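Local coordinates for protein amine oxidase (Emericella nidulans, PDB 3PGB) that probably oxidises primary amines with a copper ion and a topaquinone cofactor formed from one of its own tyrosines, at residues A147-V151 with W162-E166. Sequence-based numbering, arbitrary orientation.
Sequences ADILV and WEPLE
With CG set between its backbone N and carbonyl carbon (chi1 78°), Trp162 brings the six-membered part of its indole obliquely against Ile149, while Leu165, whose CG lies opposite its backbone N (chi1 178°), reaches across to Leu150. The pairs flank an antiparallel β-hairpin of strands 145-152 and 161-164, Leu165 lying just past the second strand, in a small sheet backed by helix 73-84. The antiparallel sheet with its covering helix is consistent with one of the small α/β domains that accompany the catalytic β-sandwich in copper amine oxidases. Ile149 meets the indole through its methyl branch, CG2 lying 3.8 Å from Trp162 CE3 and at a slant to the ring. Val151 meets the root of the same side chain, its CG2 4.1 Å from Trp162 CB. Trp82 of helix 73-84 touches both Val151 and Trp162, and Glu88 accepts a hydrogen bond from the indole NE1, which holds the five-membered ring in place. Leu150 projects from the sheet face shared with Glu163; its CG approaches Leu165 CD1 at 3.8 Å. The backbones are joined by the reciprocal bonds of the Leu150-Glu163 pair: Leu150 N to Glu163 O, 2.9 Å and fairly straight (163° at the hydrogen), and Glu163 N to Leu150 O, 3.1 Å and more bent. Past Pro164, Leu165 N donates a single further bond to Asp148 O at 3.0 Å, tilted from the carbonyl plane. The Asp148 carboxylate turns away from strand 161-164: OD2 bonds His133 on neighbouring strand 131-138, and OD1 bonds His660, linking the hairpin to a part of the chain distant in sequence. Leu150 O carries a second, weaker contact, a CA-H...O approach from Trp162 CA at 3.1 Å.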
ATOM      1  N   ALA A 147       1.644 -24.476  33.427  1.00 19.46           N
ATOM      2  CA  ALA A 147       1.651 -23.639  34.621  1.00 19.62           C
ATOM      3  C   ALA A 147       2.537 -22.403  34.450  1.00 19.79           C
ATOM      4  O   ALA A 147       3.759 -22.522  34.365  1.00 19.78           O
ATOM      5  CB  ALA A 147       2.107 -24.457  35.827  1.00 19.57           C
ATOM      6  N   ASP A 148       1.909 -21.228  34.403  1.00 19.83           N
ATOM      7  CA  ASP A 148       2.625 -19.956  34.425  1.00 20.02           C
ATOM      8  C   ASP A 148       2.982 -19.581  35.869  1.00 20.25           C
ATOM      9  O   ASP A 148       2.096 -19.461  36.722  1.00 19.99           O
ATOM     10  CB  ASP A 148       1.769 -18.840  33.808  1.00 19.99           C
ATOM     11  CG  ASP A 148       1.596 -18.985  32.306  1.00 20.13           C
ATOM     12  OD1 ASP A 148       0.440 -19.114  31.847  1.00 20.05           O
ATOM     13  OD2 ASP A 148       2.609 -18.951  31.576  1.00 20.61           O
ATOM     14  N   ILE A 149       4.274 -19.385  36.136  1.00 20.68           N
ATOM     15  CA  ILE A 149       4.750 -18.979  37.471  1.00 21.12           C
ATOM     16  C   ILE A 149       5.743 -17.805  37.374  1.00 21.64           C
ATOM     17  O   ILE A 149       6.240 -17.503  36.291  1.00 21.72           O
ATOM     18  CB  ILE A 149       5.397 -20.175  38.238  1.00 20.95           C
ATOM     19  CG1 ILE A 149       6.641 -20.689  37.513  1.00 21.09           C
ATOM     20  CG2 ILE A 149       4.408 -21.313  38.378  1.00 20.29           C
ATOM     21  CD1 ILE A 149       7.349 -21.820  38.231  1.00 21.62           C
ATOM     22  N   LEU A 150       6.008 -17.146  38.503  1.00 22.31           N
ATOM     23  CA  LEU A 150       7.025 -16.089  38.584  1.00 22.78           C
ATOM     24  C   LEU A 150       8.181 -16.546  39.458  1.00 23.44           C
ATOM     25  O   LEU A 150       7.962 -16.984  40.589  1.00 23.65           O
ATOM     26  CB  LEU A 150       6.455 -14.809  39.197  1.00 22.70           C
ATOM     27  CG  LEU A 150       5.884 -13.713  38.298  1.00 22.75           C
ATOM     28  CD1 LEU A 150       5.746 -12.421  39.111  1.00 22.22           C
ATOM     29  CD2 LEU A 150       6.737 -13.472  37.061  1.00 22.77           C
ATOM     30  N   VAL A 151       9.406 -16.424  38.948  1.00 23.94           N
ATOM     31  CA  VAL A 151      10.600 -16.747  39.724  1.00 24.24           C
ATOM     32  C   VAL A 151      11.424 -15.482  39.953  1.00 24.89           C
ATOM     33  O   VAL A 151      11.897 -14.853  39.000  1.00 25.09           O
ATOM     34  CB  VAL A 151      11.458 -17.809  39.030  1.00 24.25           C
ATOM     35  CG1 VAL A 151      12.751 -18.042  39.807  1.00 23.89           C
ATOM     36  CG2 VAL A 151      10.670 -19.111  38.882  1.00 23.65           C
ATOM     37  N   TRP A 162       9.317 -18.789  44.129  1.00 27.29           N
ATOM     38  CA  TRP A 162       8.382 -18.922  43.008  1.00 26.88           C
ATOM     39  C   TRP A 162       6.948 -18.826  43.497  1.00 26.60           C
ATOM     40  O   TRP A 162       6.674 -19.044  44.671  1.00 26.38           O
ATOM     41  CB  TRP A 162       8.601 -20.218  42.225  1.00 26.85           C
ATOM     42  CG  TRP A 162       8.048 -21.479  42.833  1.00 27.04           C
ATOM     43  CD1 TRP A 162       8.718 -22.364  43.622  1.00 27.53           C
ATOM     44  CD2 TRP A 162       6.735 -22.023  42.646  1.00 27.11           C
ATOM     45  NE1 TRP A 162       7.898 -23.413  43.962  1.00 27.68           N
ATOM     46  CE2 TRP A 162       6.678 -23.231  43.370  1.00 27.63           C
ATOM     47  CE3 TRP A 162       5.600 -21.603  41.944  1.00 27.01           C
ATOM     48  CZ2 TRP A 162       5.525 -24.022  43.421  1.00 27.54           C
ATOM     49  CZ3 TRP A 162       4.455 -22.386  41.994  1.00 27.29           C
ATOM     50  CH2 TRP A 162       4.428 -23.583  42.727  1.00 27.46           C
ATOM     51  N   GLU A 163       6.045 -18.464  42.592  1.00 26.44           N
ATOM     52  CA  GLU A 163       4.614 -18.437  42.896  1.00 26.42           C
ATOM     53  C   GLU A 163       3.797 -18.505  41.611  1.00 26.14           C
ATOM     54  O   GLU A 163       4.306 -18.196  40.534  1.00 26.04           O
ATOM     55  CB  GLU A 163       4.235 -17.182  43.701  1.00 26.47           C
ATOM     56  CG  GLU A 163       4.500 -15.855  42.994  1.00 27.35           C
ATOM     57  CD  GLU A 163       4.204 -14.631  43.868  1.00 29.19           C
ATOM     58  OE1 GLU A 163       3.744 -13.599  43.316  1.00 29.55           O
ATOM     59  OE2 GLU A 163       4.431 -14.695  45.103  1.00 30.10           O
ATOM     60  N   PRO A 164       2.527 -18.920  41.720  1.00 25.91           N
ATOM     61  CA  PRO A 164       1.622 -18.844  40.576  1.00 25.65           C
ATOM     62  C   PRO A 164       1.510 -17.421  40.029  1.00 25.40           C
ATOM     63  O   PRO A 164       1.605 -16.459  40.791  1.00 25.32           O
ATOM     64  CB  PRO A 164       0.281 -19.296  41.163  1.00 25.75           C
ATOM     65  CG  PRO A 164       0.648 -20.153  42.325  1.00 25.96           C
ATOM     66  CD  PRO A 164       1.873 -19.521  42.899  1.00 25.88           C
ATOM     67  N   LEU A 165       1.328 -17.304  38.715  1.00 25.15           N
ATOM     68  CA  LEU A 165       1.154 -16.017  38.046  1.00 24.81           C
ATOM     69  C   LEU A 165      -0.234 -15.973  37.427  1.00 24.70           C
ATOM     70  O   LEU A 165      -0.500 -16.694  36.470  1.00 24.68           O
ATOM     71  CB  LEU A 165       2.218 -15.844  36.949  1.00 24.64           C
ATOM     72  CG  LEU A 165       2.161 -14.563  36.103  1.00 24.12           C
ATOM     73  CD1 LEU A 165       2.331 -13.343  36.978  1.00 23.62           C
ATOM     74  CD2 LEU A 165       3.206 -14.572  34.998  1.00 23.03           C
ATOM     75  N   GLU A 166      -1.129 -15.155  37.977  1.00 24.64           N
ATOM     76  CA  GLU A 166      -2.434 -14.948  37.348  1.00 24.67           C
ATOM     77  C   GLU A 166      -2.790 -13.474  37.140  1.00 24.40           C
ATOM     78  O   GLU A 166      -3.902 -13.165  36.722  1.00 24.79           O
ATOM     79  CB  GLU A 166      -3.540 -15.673  38.127  1.00 24.80           C
ATOM     80  CG  GLU A 166      -3.939 -15.041  39.454  1.00 26.00           C
ATOM     81  CD  GLU A 166      -5.235 -15.624  40.021  1.00 27.58           C
ATOM     82  OE1 GLU A 166      -5.893 -14.914  40.823  1.00 28.14           O
ATOM     83  OE2 GLU A 166      -5.591 -16.781  39.671  1.00 27.44           O
TER